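Local coordinates for protein 3-oxo-tetronate kinase (Haemophilus influenzae, PDB 1YZY) that catalyses the ATP-dependent phosphorylation of 3-oxo-tetronate to 3-oxo-tetronate 4-phosphate, at residues T10-I15 with T26-G31; L37-D42 with G369-K374. All blocks are in the same frame, centred on the assembly; numbering follows the deposited sequence.

Contact 1 (T10-I15 with T26-G31); sequences TGASDI and TVQMNG
Water 1 joins Gln-28 of strand 26-30 to Ser-13 of helix 9-20: it donates a hydrogen bond to the amide oxygen OE1 of Gln-28 at 2.9 Å and lies 3.0 Å from OG of Ser-13, hydrogen-bonded to both. The hydroxyl also makes a weak hydrogen bond to the carbonyl of Phe-9 one turn back in the helix. Gln-28 reaches the helix with an extended chain, CG anti to the backbone N (chi1 180°) and CD anti in turn (chi2 -172°), which carries the amide end-on to the helix. There OE1 lies against Ser-13, 3.5 Å from its CA, while NE2 lies against the methyl of Ala-12, 3.7 Å from CB. That methyl points toward the strand and also touches Val-45 and Ser-47 of strand 43-47. The side chain of Gln-28 also touches Ile-372 of strand 369-375 and Phe-9. In the sugar-binding N-terminal domain, helix 9-20 thus packs beside strand 26-30, and the glutamine amide extends from the strand to the helix. A water supplies the side-chain amide oxygen OE1 of the buried Gln-28 with a hydrogen-bond donor and ties it to the hydroxyl of Ser-13.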
loop_
_atom_site.group_PDB
_atom_site.type_symbol
_atom_site.label_atom_id
_atom_site.label_comp_id
_atom_site.label_asym_id
_atom_site.label_seq_id
_atom_site.Cartn_x
_atom_site.Cartn_y
_atom_site.Cartn_z
ATOM N N THR A 10 0.993 1.489 4.133
ATOM C CA THR A 10 0.825 2.498 3.092
ATOM C C THR A 10 1.812 2.265 1.928
ATOM O O THR A 10 1.455 2.393 0.746
ATOM C CB THR A 10 1.044 3.909 3.662
ATOM O OG1 THR A 10 0.391 4.024 4.932
ATOM C CG2 THR A 10 0.460 4.949 2.730
ATOM N N GLY A 11 3.062 1.970 2.280
ATOM C CA GLY A 11 4.077 1.708 1.281
ATOM C C GLY A 11 3.788 0.436 0.512
ATOM O O GLY A 11 4.026 0.379 -0.696
ATOM N N ALA A 12 3.324 -0.604 1.207
ATOM C CA ALA A 12 3.004 -1.866 0.541
ATOM C C ALA A 12 1.877 -1.659 -0.470
ATOM O O ALA A 12 1.940 -2.177 -1.582
ATOM C CB ALA A 12 2.626 -2.937 1.554
ATOM N N SER A 13 0.856 -0.906 -0.079
ATOM C CA SER A 13 -0.270 -0.621 -0.956
ATOM C C SER A 13 0.212 0.210 -2.138
ATOM O O SER A 13 -0.181 -0.015 -3.283
ATOM C CB SER A 13 -1.337 0.176 -0.207
ATOM O OG SER A 13 -2.012 -0.610 0.753
ATOM N N ASP A 14 1.048 1.198 -1.837
ATOM C CA ASP A 14 1.592 2.098 -2.847
ATOM C C ASP A 14 2.363 1.387 -3.954
ATOM O O ASP A 14 2.032 1.534 -5.136
ATOM C CB ASP A 14 2.488 3.134 -2.200
ATOM C CG ASP A 14 2.810 4.291 -3.116
ATOM O OD1 ASP A 14 1.911 5.115 -3.376
ATOM O OD2 ASP A 14 3.969 4.388 -3.568
ATOM N N ILE A 15 3.381 0.613 -3.578
ATOM C CA ILE A 15 4.182 -0.092 -4.565
ATOM C C ILE A 15 3.357 -1.123 -5.309
ATOM O O ILE A 15 3.558 -1.324 -6.509
ATOM C CB ILE A 15 5.467 -0.733 -3.956
ATOM C CG1 ILE A 15 6.442 -1.134 -5.070
ATOM C CG2 ILE A 15 5.130 -1.967 -3.106
ATOM C CD1 ILE A 15 7.790 -1.632 -4.564
ATOM N N THR A 26 -0.552 -8.636 -9.374
ATOM C CA THR A 26 -0.055 -8.544 -7.998
ATOM C C THR A 26 -0.991 -9.010 -6.870
ATOM O O THR A 26 -2.206 -8.840 -6.933
ATOM C CB THR A 26 0.348 -7.066 -7.703
ATOM O OG1 THR A 26 1.272 -6.604 -8.702
ATOM C CG2 THR A 26 0.988 -6.915 -6.324
ATOM N N VAL A 27 -0.399 -9.606 -5.842
ATOM C CA VAL A 27 -1.125 -10.054 -4.659
ATOM C C VAL A 27 -0.431 -9.435 -3.452
ATOM O O VAL A 27 0.776 -9.604 -3.267
ATOM C CB VAL A 27 -1.113 -11.589 -4.506
ATOM C CG1 VAL A 27 -1.592 -11.976 -3.117
ATOM C CG2 VAL A 27 -2.008 -12.223 -5.547
ATOM N N GLN A 28 -1.181 -8.680 -2.663
ATOM C CA GLN A 28 -0.631 -8.054 -1.472
ATOM C C GLN A 28 -1.108 -8.757 -0.199
ATOM O O GLN A 28 -2.276 -8.658 0.175
ATOM C CB GLN A 28 -1.021 -6.575 -1.408
ATOM C CG GLN A 28 -0.480 -5.851 -0.171
ATOM C CD GLN A 28 -1.021 -4.444 -0.023
ATOM O OE1 GLN A 28 -1.525 -3.855 -0.984
ATOM N NE2 GLN A 28 -0.925 -3.896 1.188
ATOM N N MET A 29 -0.194 -9.463 0.457
ATOM C CA MET A 29 -0.502 -10.158 1.697
ATOM C C MET A 29 -0.206 -9.236 2.874
ATOM O O MET A 29 0.814 -8.555 2.887
ATOM C CB MET A 29 0.331 -11.429 1.801
ATOM C CG MET A 29 0.065 -12.422 0.684
ATOM S SD MET A 29 -1.692 -12.867 0.525
ATOM C CE MET A 29 -1.669 -14.592 1.009
ATOM N N ASN A 30 -1.124 -9.163 3.829
ATOM C CA ASN A 30 -0.917 -8.320 5.006
ATOM C C ASN A 30 -0.368 -9.217 6.113
ATOM O O ASN A 30 -1.112 -9.962 6.743
ATOM C CB ASN A 30 -2.230 -7.662 5.437
ATOM C CG ASN A 30 -2.871 -6.845 4.320
ATOM O OD1 ASN A 30 -2.196 -6.104 3.610
ATOM N ND2 ASN A 30 -4.184 -6.976 4.167
ATOM N N GLY A 31 0.944 -9.157 6.321
ATOM C CA GLY A 31 1.601 -9.986 7.320
ATOM C C GLY A 31 2.067 -11.260 6.645
ATOM O O GLY A 31 1.608 -11.567 5.548
HETATM O O HOH W 1 -4.061 -2.595 -0.266
#

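Contact 2 (L37-D42 with G369-K374)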
loop_
_atom_site.group_PDB
_atom_site.type_symbol
_atom_site.label_atom_id
_atom_site.label_comp_id
_atom_site.label_asym_id
_atom_site.label_seq_id
_atom_site.Cartn_x
_atom_site.Cartn_y
_atom_site.Cartn_z
ATOM N N LEU A 37 0.073 -19.810 -1.327
ATOM C CA LEU A 37 -0.716 -19.032 -2.275
ATOM C C LEU A 37 -1.035 -19.939 -3.453
ATOM O O LEU A 37 -0.163 -20.253 -4.262
ATOM C CB LEU A 37 0.057 -17.807 -2.760
ATOM C CG LEU A 37 -0.756 -16.834 -3.613
ATOM C CD1 LEU A 37 -1.929 -16.322 -2.813
ATOM C CD2 LEU A 37 0.110 -15.680 -4.058
ATOM N N ASN A 38 -2.292 -20.366 -3.532
ATOM C CA ASN A 38 -2.749 -21.264 -4.590
ATOM C C ASN A 38 -2.913 -20.531 -5.925
ATOM O O ASN A 38 -3.376 -21.107 -6.909
ATOM C CB ASN A 38 -4.076 -21.923 -4.171
ATOM C CG ASN A 38 -4.354 -23.233 -4.910
ATOM O OD1 ASN A 38 -3.457 -24.069 -5.084
ATOM N ND2 ASN A 38 -5.611 -23.433 -5.309
ATOM N N SER A 39 -2.508 -19.267 -5.962
ATOM C CA SER A 39 -2.628 -18.467 -7.174
ATOM C C SER A 39 -1.273 -18.138 -7.815
ATOM O O SER A 39 -0.268 -17.953 -7.117
ATOM C CB SER A 39 -3.391 -17.182 -6.861
ATOM O OG SER A 39 -4.089 -16.732 -8.001
ATOM N N LYS A 40 -1.256 -18.081 -9.146
ATOM C CA LYS A 40 -0.044 -17.774 -9.901
ATOM C C LYS A 40 -0.067 -16.314 -10.350
ATOM O O LYS A 40 -0.839 -15.952 -11.236
ATOM C CB LYS A 40 0.050 -18.675 -11.136
ATOM C CG LYS A 40 -0.247 -20.153 -10.886
ATOM C CD LYS A 40 0.847 -20.852 -10.085
ATOM C CE LYS A 40 2.101 -21.083 -10.917
ATOM N NZ LYS A 40 3.115 -21.877 -10.166
ATOM N N VAL A 41 0.754 -15.478 -9.718
ATOM C CA VAL A 41 0.841 -14.054 -10.064
ATOM C C VAL A 41 2.278 -13.647 -10.397
ATOM O O VAL A 41 3.211 -14.427 -10.196
ATOM C CB VAL A 41 0.308 -13.133 -8.934
ATOM C CG1 VAL A 41 -1.190 -13.337 -8.754
ATOM C CG2 VAL A 41 1.058 -13.386 -7.637
ATOM N N ASP A 42 2.442 -12.429 -10.909
ATOM C CA ASP A 42 3.747 -11.901 -11.290
ATOM C C ASP A 42 4.510 -11.319 -10.109
ATOM O O ASP A 42 5.741 -11.326 -10.097
ATOM C CB ASP A 42 3.597 -10.802 -12.349
ATOM C CG ASP A 42 2.931 -11.285 -13.612
ATOM O OD1 ASP A 42 3.201 -12.430 -14.041
ATOM O OD2 ASP A 42 2.142 -10.503 -14.186
ATOM N N GLY A 369 -5.229 -11.324 2.510
ATOM C CA GLY A 369 -4.519 -10.763 1.382
ATOM C C GLY A 369 -5.491 -10.518 0.254
ATOM O O GLY A 369 -6.639 -10.968 0.308
ATOM N N PHE A 370 -5.035 -9.829 -0.784
ATOM C CA PHE A 370 -5.897 -9.506 -1.906
ATOM C C PHE A 370 -5.146 -9.455 -3.221
ATOM O O PHE A 370 -3.925 -9.311 -3.249
ATOM C CB PHE A 370 -6.522 -8.125 -1.692
ATOM C CG PHE A 370 -7.232 -7.970 -0.380
ATOM C CD1 PHE A 370 -8.578 -8.311 -0.258
ATOM C CD2 PHE A 370 -6.554 -7.495 0.739
ATOM C CE1 PHE A 370 -9.239 -8.184 0.963
ATOM C CE2 PHE A 370 -7.200 -7.363 1.968
ATOM C CZ PHE A 370 -8.546 -7.708 2.080
ATOM N N HIS A 371 -5.884 -9.659 -4.307
ATOM C CA HIS A 371 -5.345 -9.541 -5.645
ATOM C C HIS A 371 -5.565 -8.072 -6.037
ATOM O O HIS A 371 -6.717 -7.633 -5.985
ATOM C CB HIS A 371 -6.194 -10.328 -6.638
ATOM C CG HIS A 371 -5.924 -11.797 -6.623
ATOM N ND1 HIS A 371 -5.090 -12.414 -7.530
ATOM C CD2 HIS A 371 -6.358 -12.772 -5.789
ATOM C CE1 HIS A 371 -5.018 -13.703 -7.255
ATOM N NE2 HIS A 371 -5.779 -13.946 -6.203
ATOM N N ILE A 372 -4.529 -7.328 -6.420
ATOM C CA ILE A 372 -4.792 -5.928 -6.753
ATOM C C ILE A 372 -5.300 -5.743 -8.187
ATOM O O ILE A 372 -4.716 -6.274 -9.149
ATOM C CB ILE A 372 -3.480 -5.141 -6.549
ATOM C CG1 ILE A 372 -2.788 -5.589 -5.256
ATOM C CG2 ILE A 372 -3.776 -3.642 -6.495
ATOM C CD1 ILE A 372 -3.379 -5.000 -3.992
ATOM N N GLY A 373 -6.402 -5.004 -8.309
ATOM C CA GLY A 373 -7.020 -4.767 -9.599
ATOM C C GLY A 373 -7.063 -3.328 -10.068
ATOM O O GLY A 373 -6.355 -2.466 -9.547
ATOM N N LYS A 374 -7.943 -3.068 -11.030
ATOM C CA LYS A 374 -8.089 -1.747 -11.636
ATOM C C LYS A 374 -8.292 -0.595 -10.669
ATOM O O LYS A 374 -9.073 -0.677 -9.726
ATOM C CB LYS A 374 -9.200 -1.767 -12.676
ATOM C CG LYS A 374 -9.021 -0.771 -13.798
ATOM C CD LYS A 374 -9.761 -1.263 -15.018
ATOM C CE LYS A 374 -9.772 -0.238 -16.120
ATOM N NZ LYS A 374 -10.653 -0.708 -17.223
#
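The imidazole of His-371, on strand 369-375, meets Ser-39 at its edge: OG lies in the ring plane, 3.3 Å from CE1 and 3.7 Å from NE2. Val-41 approaches the same ring obliquely, its methyl CG1 4.1 Å from CE1 and 4.2 Å from ND1. The corner of the imidazole between its two nitrogens therefore receives both neighbours, a hydroxyl and a methyl from residues two apart in the loop. CB of Ser-39 follows its hydroxyl at 3.9 Å from CE1. His-371 holds its ring beside the backbone N (chi1 -79°), and chi2 of -98° turns the ring plane roughly perpendicular to the plane through CA, CB and CG, sending CE1 out toward the loop. Ser-39 answers with OG anti to its own backbone N (chi1 -151°), which turns the hydroxyl to the ring.

Val-27 of strand 26-30 touches both Val-41 and His-371, and the histidine side chain also touches Phe-241 and Lys-384. Segment 37-42, which is without regular structure, belongs to the sugar-binding N-terminal domain, and segment 369-374 to the nucleotide-binding C-terminal domain; the contact is a small surface patch between the two, away from the ATP site inferred from relatives. The C-H at CE1 is the most acidic carbon-bound position of an imidazole, so a hydroxyl oxygen in its plane is probably a mildly favourable electrostatic neighbour, more so if the ring were protonated, and the methyl of Val-41 adds van der Waals packing.

Overall arrangement
From the N terminus the chain runs through helix 9-20, turns, and enters strand 26-30; contact 1 closes this short helix-to-strand connection. The chain then leaves the strand for the loop before strand 43-47, where segment 37-42 meets strand 369-375, more than 300 residues further on, in contact 2. The two contacts follow in series and neither nest nor cross. They are joined through strand 26-30, which lies between strands 43-47 and 369-375: the backbones of Thr-26 and Gln-28 probably hydrogen-bond to those of Ile-372 and Phe-370. Helix, loop and a strand of the C-terminal domain are thereby gathered round one strand of the N-terminal domain.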